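Local coordinates for acetylxylan esterase / glucomannan deacetylase (Cellvibrio japonicus, PDB 2WAA), which removes acetyl groups from plant cell wall xylan and glucomannan as a family 2 carbohydrate esterase, at residues R187-S192 and S231-N236; V182-R187 and P203-F208. All blocks are in the same frame, centred on the assembly; numbering follows the deposited sequence.

Contact 1 (R187-S192 and S231-N236); sequences RGLIRS and SAIGTN. With ACT (acetate ion), chain C; ACT (acetate ion), chain B.
Asn236 reaches across to the backbone of Arg187 with its carboxamide nitrogen: ND2 donates to Arg187 O at 2.8 Å with an N-H...O angle of 168°. The carbonyl oxygen lies almost in the amide plane of Asn236, whereas ND2 stands above the carbonyl plane of Arg187. Asn236 CG is anti to its own carbonyl carbon (chi1 -62°), which carries the amide over to the 187-192 loop. There ND2 spends a second N-H on OXT of the chain C acetate, 2.9 Å away and nearly straight, so two bonds fix the rotation of the amide. That acetate, like the one of chain B probably from the crystallisation liquor, also accepts from the backbone N of Ser141, the inferred nucleophile. Asn236 and Gly186 are the inferred transition-state stabilisers, and the arrangement is consistent with the oxyanion hole of an SGNH (GDSL-like) hydrolase.

Arg187 O is gripped again by an ordered water, which donates to it at 2.9 Å and accepts from Gly234 N and Asn236 N. Beside this polar knot the packing is close: Ile233 sends CG1 to within 3.5 Å of Leu189 N, its CD1 touches Arg187 O at 3.7 Å, and its CG2 rests against Leu189 CB.

The partly exposed side is looser. The Arg187 side chain leaves the interface, and its NE and NH2 make weak bonds to O of the chain B acetate; its NH1 is held more firmly by Ala200 O and a salt bridge to Asp212. Arg191 NE hydrogen-bonds to Asp237 O.

Farther in, Leu189 packs on Tyr248 and Tyr252 of helix 245-262, Ile233 meets Leu202 of helix 202-205, and the 231-236 segment leads from parallel strand 228-231 into helix 235-238.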
ATOM      1  N   ARG A 187     -10.250   2.831   9.587  1.00  7.58           N
ATOM      2  CA  ARG A 187     -11.286   1.905   9.142  1.00  7.40           C
ATOM      3  C   ARG A 187     -11.129   0.489   9.705  1.00  7.74           C
ATOM      4  O   ARG A 187     -10.032   0.101  10.072  1.00  7.26           O
ATOM      5  CB  ARG A 187     -11.346   1.872   7.619  1.00  6.69           C
ATOM      6  CG  ARG A 187     -11.576   3.254   7.024  1.00  7.28           C
ATOM      7  CD  ARG A 187     -13.045   3.795   7.235  1.00  7.69           C
ATOM      8  NE  ARG A 187     -13.094   5.181   6.725  1.00  8.43           N
ATOM      9  CZ  ARG A 187     -13.375   5.494   5.451  1.00  9.68           C
ATOM     10  NH1 ARG A 187     -13.655   4.526   4.560  1.00  8.49           N
ATOM     11  NH2 ARG A 187     -13.367   6.768   5.064  1.00 10.29           N
ATOM     12  N   GLY A 188     -12.254  -0.228   9.794  1.00  7.07           N
ATOM     13  CA  GLY A 188     -12.270  -1.602  10.314  1.00  7.62           C
ATOM     14  C   GLY A 188     -12.956  -2.549   9.369  1.00  7.24           C
ATOM     15  O   GLY A 188     -13.363  -2.170   8.231  1.00  6.75           O
ATOM     16  N   LEU A 189     -13.098  -3.792   9.826  1.00  7.54           N
ATOM     17  CA  LEU A 189     -13.843  -4.791   9.107  1.00  8.31           C
ATOM     18  C   LEU A 189     -15.355  -4.458   9.146  1.00  9.64           C
ATOM     19  O   LEU A 189     -16.076  -4.600   8.137  1.00  9.41           O
ATOM     20  CB  LEU A 189     -13.626  -6.168   9.767  1.00  8.51           C
ATOM     21  CG  LEU A 189     -14.388  -7.281   9.087  1.00  8.97           C
ATOM     22  CD1 LEU A 189     -13.715  -7.652   7.737  1.00  9.32           C
ATOM     23  CD2 LEU A 189     -14.392  -8.482  10.007  1.00  5.95           C
ATOM     24  N   ILE A 190     -15.803  -3.992  10.314  1.00 10.41           N
ATOM     25  CA  ILE A 190     -17.225  -3.626  10.508  1.00 11.85           C
ATOM     26  C   ILE A 190     -17.516  -2.217  10.983  1.00 10.45           C
ATOM     27  O   ILE A 190     -18.656  -1.747  10.836  1.00 12.42           O
ATOM     28  CB  ILE A 190     -17.997  -4.632  11.397  1.00 11.71           C
ATOM     29  CG1 ILE A 190     -17.616  -4.483  12.873  1.00 13.04           C
ATOM     30  CG2 ILE A 190     -17.797  -6.094  10.877  1.00 13.92           C
ATOM     31  CD1 ILE A 190     -18.479  -5.422  13.782  1.00 13.99           C
ATOM     32  N   ARG A 191     -16.541  -1.528  11.565  1.00 10.62           N
ATOM     33  CA  ARG A 191     -16.769  -0.137  12.000  1.00  9.87           C
ATOM     34  C   ARG A 191     -15.471   0.616  12.107  1.00  9.92           C
ATOM     35  O   ARG A 191     -14.379   0.013  12.235  1.00 10.28           O
ATOM     36  CB  ARG A 191     -17.481  -0.094  13.366  1.00  8.61           C
ATOM     37  CG  ARG A 191     -16.627  -0.662  14.482  1.00  9.43           C
ATOM     38  CD  ARG A 191     -17.494  -0.841  15.789  1.00 14.00           C
ATOM     39  NE  ARG A 191     -16.743  -1.445  16.902  1.00 15.99           N
ATOM     40  CZ  ARG A 191     -17.271  -1.686  18.111  1.00 19.10           C
ATOM     41  NH1 ARG A 191     -18.552  -1.333  18.356  1.00 18.53           N
ATOM     42  NH2 ARG A 191     -16.535  -2.242  19.081  1.00 13.90           N
ATOM     43  N   SER A 192     -15.568   1.938  12.026  1.00  9.81           N
ATOM     44  CA  SER A 192     -14.427   2.802  12.198  1.00 10.02           C
ATOM     45  C   SER A 192     -14.091   3.031  13.678  1.00 11.10           C
ATOM     46  O   SER A 192     -14.879   2.646  14.562  1.00 11.88           O
ATOM     47  CB  SER A 192     -14.706   4.111  11.475  1.00 10.19           C
ATOM     48  OG  SER A 192     -15.001   3.843  10.100  1.00 10.27           O
ATOM     49  N   SER A 231      -4.356 -10.354   5.724  1.00  7.57           N
ATOM     50  CA  SER A 231      -5.367  -9.432   6.237  1.00  8.57           C
ATOM     51  C   SER A 231      -5.000  -9.071   7.675  1.00  8.91           C
ATOM     52  O   SER A 231      -4.987  -9.948   8.531  1.00  9.39           O
ATOM     53  CB  SER A 231      -6.734 -10.110   6.227  1.00 10.00           C
ATOM     54  OG  SER A 231      -7.693  -9.172   6.695  1.00 11.65           O
ATOM     55  N   ALA A 232      -4.682  -7.797   7.912  1.00  8.90           N
ATOM     56  CA  ALA A 232      -4.225  -7.268   9.203  1.00  8.56           C
ATOM     57  C   ALA A 232      -5.238  -6.226   9.719  1.00  8.69           C
ATOM     58  O   ALA A 232      -4.854  -5.269  10.430  1.00 10.04           O
ATOM     59  CB  ALA A 232      -2.840  -6.621   8.995  1.00  8.77           C
ATOM     60  N   ILE A 233      -6.529  -6.443   9.452  1.00  8.42           N
ATOM     61  CA  ILE A 233      -7.559  -5.463   9.850  1.00  8.17           C
ATOM     62  C   ILE A 233      -7.956  -5.766  11.291  1.00  8.65           C
ATOM     63  O   ILE A 233      -7.720  -6.890  11.788  1.00  9.39           O
ATOM     64  CB  ILE A 233      -8.790  -5.564   8.906  1.00  7.79           C
ATOM     65  CG1 ILE A 233      -9.721  -4.378   9.073  1.00  7.74           C
ATOM     66  CG2 ILE A 233      -9.538  -6.907   9.123  1.00  8.33           C
ATOM     67  CD1 ILE A 233      -9.134  -3.058   8.392  1.00  7.43           C
ATOM     68  N   GLY A 234      -8.546  -4.788  11.977  1.00  9.05           N
ATOM     69  CA  GLY A 234      -9.064  -5.050  13.307  1.00  9.05           C
ATOM     70  C   GLY A 234      -8.870  -3.970  14.365  1.00  9.81           C
ATOM     71  O   GLY A 234      -9.767  -3.786  15.185  1.00 10.37           O
ATOM     72  N   THR A 235      -7.722  -3.274  14.383  1.00  7.79           N
ATOM     73  CA  THR A 235      -7.472  -2.270  15.421  1.00  9.46           C
ATOM     74  C   THR A 235      -8.703  -1.366  15.601  1.00  9.46           C
ATOM     75  O   THR A 235      -9.149  -1.123  16.726  1.00  9.92           O
ATOM     76  CB  THR A 235      -6.323  -1.380  15.036  1.00  8.65           C
ATOM     77  OG1 THR A 235      -5.174  -2.221  14.833  1.00 12.41           O
ATOM     78  CG2 THR A 235      -6.005  -0.366  16.157  1.00  9.82           C
ATOM     79  N   ASN A 236      -9.246  -0.857  14.511  1.00  8.80           N
ATOM     80  CA  ASN A 236     -10.288   0.177  14.672  1.00  9.20           C
ATOM     81  C   ASN A 236     -11.619  -0.411  15.106  1.00 10.09           C
ATOM     82  O   ASN A 236     -12.417   0.262  15.781  1.00 10.04           O
ATOM     83  CB  ASN A 236     -10.376   1.028  13.387  1.00  8.96           C
ATOM     84  CG  ASN A 236      -9.068   1.754  13.122  1.00  7.22           C
ATOM     85  OD1 ASN A 236      -8.555   2.455  14.018  1.00  9.69           O
ATOM     86  ND2 ASN A 236      -8.459   1.534  11.916  1.00  7.93           N
TER
HETATM   87  C   ACT C1343      -5.544   3.141  12.487  1.00 15.00           C
HETATM   88  O   ACT C1343      -5.458   4.338  12.936  1.00 15.14           O
HETATM   89  OXT ACT C1343      -6.063   3.027  11.353  1.00 13.71           O
HETATM   90  CH3 ACT C1343      -5.059   1.929  13.237  1.00 15.63           C
HETATM   91  C   ACT B1342     -12.706   7.535   9.126  1.00 40.68           C
HETATM   92  O   ACT B1342     -13.464   8.034   8.243  1.00 40.48           O
HETATM   93  OXT ACT B1342     -13.142   7.545  10.306  1.00 40.96           O
HETATM   94  CH3 ACT B1342     -11.358   6.966   8.796  1.00 39.28           C
HETATM   95  O   HOH W   1      -8.757  -1.876  11.711  1.00  7.12           O

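Contact 2 (V182-R187 and P203-F208). With ACT (acetate ion), chain B; ACT (acetate ion), chain C.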
ATOM      1  N   VAL A 182      -3.780  -2.238   0.363  1.00  6.06           N
ATOM      2  CA  VAL A 182      -5.188  -1.818   0.196  1.00  5.57           C
ATOM      3  C   VAL A 182      -5.657  -1.624   1.630  1.00  6.50           C
ATOM      4  O   VAL A 182      -6.013  -2.579   2.312  1.00  7.14           O
ATOM      5  CB  VAL A 182      -6.015  -2.869  -0.591  1.00  7.68           C
ATOM      6  CG1 VAL A 182      -7.543  -2.557  -0.544  1.00  7.76           C
ATOM      7  CG2 VAL A 182      -5.545  -2.881  -2.055  1.00  6.82           C
ATOM      8  N   CYS A 183      -5.587  -0.381   2.090  1.00  7.21           N
ATOM      9  CA  CYS A 183      -5.704  -0.076   3.516  1.00  7.21           C
ATOM     10  C   CYS A 183      -6.285   1.329   3.614  1.00  7.80           C
ATOM     11  O   CYS A 183      -6.170   2.135   2.673  1.00  6.53           O
ATOM     12  CB  CYS A 183      -4.345  -0.168   4.201  1.00  7.41           C
ATOM     13  SG  CYS A 183      -3.045   0.744   3.253  1.00 13.17           S
ATOM     14  N   TRP A 184      -6.892   1.635   4.755  1.00  6.98           N
ATOM     15  CA  TRP A 184      -7.471   2.969   4.960  1.00  7.80           C
ATOM     16  C   TRP A 184      -7.396   3.284   6.441  1.00  7.90           C
ATOM     17  O   TRP A 184      -7.981   2.549   7.277  1.00  9.06           O
ATOM     18  CB  TRP A 184      -8.935   2.975   4.485  1.00  9.02           C
ATOM     19  CG  TRP A 184      -9.455   4.364   4.185  1.00  9.39           C
ATOM     20  CD1 TRP A 184      -9.600   5.377   5.069  1.00  8.82           C
ATOM     21  CD2 TRP A 184      -9.921   4.851   2.927  1.00  8.54           C
ATOM     22  NE1 TRP A 184     -10.125   6.490   4.454  1.00 10.09           N
ATOM     23  CE2 TRP A 184     -10.311   6.188   3.121  1.00  8.74           C
ATOM     24  CE3 TRP A 184     -10.008   4.297   1.646  1.00  9.38           C
ATOM     25  CZ2 TRP A 184     -10.816   6.974   2.092  1.00 11.95           C
ATOM     26  CZ3 TRP A 184     -10.494   5.089   0.610  1.00 11.47           C
ATOM     27  CH2 TRP A 184     -10.891   6.418   0.844  1.00 10.56           C
ATOM     28  N   GLY A 185      -6.706   4.356   6.798  1.00  8.03           N
ATOM     29  CA  GLY A 185      -6.623   4.706   8.219  1.00  8.17           C
ATOM     30  C   GLY A 185      -7.974   4.896   8.900  1.00  8.50           C
ATOM     31  O   GLY A 185      -8.906   5.500   8.339  1.00  7.14           O
ATOM     32  N   GLY A 186      -8.055   4.440  10.146  1.00  7.90           N
ATOM     33  CA  GLY A 186      -9.261   4.621  10.950  1.00  7.92           C
ATOM     34  C   GLY A 186     -10.386   3.640  10.654  1.00  8.33           C
ATOM     35  O   GLY A 186     -11.344   3.584  11.424  1.00  7.52           O
ATOM     36  N   ARG A 187     -10.250   2.831   9.587  1.00  7.58           N
ATOM     37  CA  ARG A 187     -11.286   1.905   9.142  1.00  7.40           C
ATOM     38  C   ARG A 187     -11.129   0.489   9.705  1.00  7.74           C
ATOM     39  O   ARG A 187     -10.032   0.101  10.072  1.00  7.26           O
ATOM     40  CB  ARG A 187     -11.346   1.872   7.619  1.00  6.69           C
ATOM     41  CG  ARG A 187     -11.576   3.254   7.024  1.00  7.28           C
ATOM     42  CD  ARG A 187     -13.045   3.795   7.235  1.00  7.69           C
ATOM     43  NE  ARG A 187     -13.094   5.181   6.725  1.00  8.43           N
ATOM     44  CZ  ARG A 187     -13.375   5.494   5.451  1.00  9.68           C
ATOM     45  NH1 ARG A 187     -13.655   4.526   4.560  1.00  8.49           N
ATOM     46  NH2 ARG A 187     -13.367   6.768   5.064  1.00 10.29           N
ATOM     47  N   PRO A 203     -14.336  -4.529   3.664  1.00  9.64           N
ATOM     48  CA  PRO A 203     -14.912  -5.264   2.538  1.00 10.08           C
ATOM     49  C   PRO A 203     -15.428  -4.366   1.411  1.00 10.03           C
ATOM     50  O   PRO A 203     -15.558  -4.857   0.282  1.00 11.34           O
ATOM     51  CB  PRO A 203     -16.086  -6.042   3.164  1.00 10.82           C
ATOM     52  CG  PRO A 203     -15.662  -6.242   4.642  1.00 11.28           C
ATOM     53  CD  PRO A 203     -14.938  -4.903   4.960  1.00 10.00           C
ATOM     54  N   ASP A 204     -15.712  -3.097   1.732  1.00  9.38           N
ATOM     55  CA  ASP A 204     -16.149  -2.081   0.765  1.00  9.82           C
ATOM     56  C   ASP A 204     -14.979  -1.494  -0.002  1.00  9.35           C
ATOM     57  O   ASP A 204     -14.939  -1.601  -1.228  1.00  9.88           O
ATOM     58  CB  ASP A 204     -16.928  -0.953   1.467  1.00  9.26           C
ATOM     59  CG  ASP A 204     -18.101  -1.504   2.248  1.00 13.69           C
ATOM     60  OD1 ASP A 204     -18.943  -2.140   1.628  1.00 13.97           O
ATOM     61  OD2 ASP A 204     -18.174  -1.360   3.468  1.00 11.85           O
ATOM     62  N   PHE A 205     -13.996  -0.936   0.703  1.00  9.06           N
ATOM     63  CA  PHE A 205     -12.905  -0.282  -0.048  1.00  9.42           C
ATOM     64  C   PHE A 205     -11.974  -1.257  -0.727  1.00  9.24           C
ATOM     65  O   PHE A 205     -11.254  -0.876  -1.645  1.00  9.46           O
ATOM     66  CB  PHE A 205     -12.148   0.829   0.745  1.00  9.76           C
ATOM     67  CG  PHE A 205     -11.329   0.319   1.929  1.00  8.71           C
ATOM     68  CD1 PHE A 205     -10.069  -0.281   1.744  1.00  7.98           C
ATOM     69  CD2 PHE A 205     -11.808   0.489   3.241  1.00  9.81           C
ATOM     70  CE1 PHE A 205      -9.321  -0.747   2.866  1.00  8.96           C
ATOM     71  CE2 PHE A 205     -11.070   0.025   4.367  1.00  9.83           C
ATOM     72  CZ  PHE A 205      -9.811  -0.581   4.164  1.00  9.65           C
ATOM     73  N   TYR A 206     -11.979  -2.509  -0.293  1.00  9.09           N
ATOM     74  CA  TYR A 206     -11.227  -3.548  -0.990  1.00 10.16           C
ATOM     75  C   TYR A 206     -11.680  -3.643  -2.468  1.00  9.83           C
ATOM     76  O   TYR A 206     -10.939  -4.125  -3.328  1.00 10.45           O
ATOM     77  CB  TYR A 206     -11.444  -4.887  -0.296  1.00 11.09           C
ATOM     78  CG  TYR A 206     -11.274  -6.088  -1.193  1.00  9.65           C
ATOM     79  CD1 TYR A 206     -10.024  -6.584  -1.494  1.00 12.72           C
ATOM     80  CD2 TYR A 206     -12.389  -6.751  -1.694  1.00 11.54           C
ATOM     81  CE1 TYR A 206      -9.873  -7.746  -2.311  1.00  9.73           C
ATOM     82  CE2 TYR A 206     -12.266  -7.886  -2.508  1.00 11.70           C
ATOM     83  CZ  TYR A 206     -10.999  -8.368  -2.811  1.00 12.56           C
ATOM     84  OH  TYR A 206     -10.893  -9.493  -3.611  1.00 12.98           O
ATOM     85  N   GLN A 207     -12.907  -3.183  -2.746  1.00  9.41           N
ATOM     86  CA  GLN A 207     -13.429  -3.232  -4.106  1.00 10.73           C
ATOM     87  C   GLN A 207     -13.043  -2.032  -4.964  1.00 10.51           C
ATOM     88  O   GLN A 207     -13.317  -2.041  -6.163  1.00 12.04           O
ATOM     89  CB  GLN A 207     -14.988  -3.325  -4.103  1.00 11.11           C
ATOM     90  CG  GLN A 207     -15.569  -4.614  -3.431  1.00 12.10           C
ATOM     91  CD  GLN A 207     -15.263  -5.963  -4.160  1.00 20.42           C
ATOM     92  OE1 GLN A 207     -14.634  -6.022  -5.251  1.00 23.26           O
ATOM     93  NE2 GLN A 207     -15.685  -7.086  -3.514  1.00 20.11           N
ATOM     94  N   PHE A 208     -12.419  -1.011  -4.379  1.00  9.74           N
ATOM     95  CA  PHE A 208     -12.259   0.265  -5.083  1.00  9.47           C
ATOM     96  C   PHE A 208     -10.861   0.432  -5.598  1.00  9.99           C
ATOM     97  O   PHE A 208      -9.890   0.108  -4.915  1.00  9.16           O
ATOM     98  CB  PHE A 208     -12.510   1.419  -4.097  1.00 10.99           C
ATOM     99  CG  PHE A 208     -13.893   1.428  -3.491  1.00 12.11           C
ATOM    100  CD1 PHE A 208     -14.961   0.869  -4.185  1.00 18.13           C
ATOM    101  CD2 PHE A 208     -14.117   2.065  -2.277  1.00 15.98           C
ATOM    102  CE1 PHE A 208     -16.255   0.918  -3.638  1.00 21.76           C
ATOM    103  CE2 PHE A 208     -15.413   2.101  -1.725  1.00 17.87           C
ATOM    104  CZ  PHE A 208     -16.452   1.551  -2.400  1.00 17.66           C
TER
HETATM  105  C   ACT B1342     -12.706   7.535   9.126  1.00 40.68           C
HETATM  106  O   ACT B1342     -13.464   8.034   8.243  1.00 40.48           O
HETATM  107  OXT ACT B1342     -13.142   7.545  10.306  1.00 40.96           O
HETATM  108  CH3 ACT B1342     -11.358   6.966   8.796  1.00 39.28           C
HETATM  109  C   ACT C1343      -5.544   3.141  12.487  1.00 15.00           C
HETATM  110  O   ACT C1343      -5.458   4.338  12.936  1.00 15.14           O
HETATM  111  OXT ACT C1343      -6.063   3.027  11.353  1.00 13.71           O
HETATM  112  CH3 ACT C1343      -5.059   1.929  13.237  1.00 15.63           C
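This is a buried aromatic contact at an edge of the parallel sheet in the SGNH-hydrolase fold, where the end of outermost strand 177-183 and the turn after it meet helix 202-205. Phe205 carries it. Its ring lies against the strand end and the turn, with CG set between the backbone N and the carbonyl carbon (chi1 67°). Trp184 CB sits over one face in a CH-pi contact, 3.8 Å from the centroid of the Phe205 ring, while the indole lies oblique, the planes at 47°. Arg187 CB approaches Phe205 CE2 at 3.8 Å.

Arg187 bends within its aliphatic stem, at chi2 (-73°), and brings its guanidinium over the rim of one indole face, near NE1, in a cation-pi contact, with NH1 3.9 Å above the ring plane of Trp184. At the strand end Val182 CG1 packs on Tyr206 CA, and the Cys183 backbone borders Phe205 while its SG is tied to Cys144 by a disulfide. A type II turn from Trp184 to Arg187 brings Gly186 to the chain C acetate: Gly186 N donates to its OXT at 2.7 Å. At the Phe205 ring, Val182 O lies in plane at the edge, 3.8 Å from CE1.

The two contacts lie with their centres 9 Å apart on one side of the chain's centre, both in the GDSL-like catalytic region, and they share Arg187. Along the chain the order is 182-187, 187-192, 203-208, 231-236, so the contacts interleave: one continuous run from strand 177-183 meets helix 202-205 in contact 2 and the segment after strand 228-231 in contact 1. Strand 133-139 lies between those two strands in the parallel sheet. They touch at several points, among them Asn236 ND2 against Gly186 C at 3.1 Å. Together they bring Gly186 and Asn236 to the same acetate, also hydrogen-bonded to His316 NE2, an inferred charge-relay residue, and lying where an acetyl group could be held.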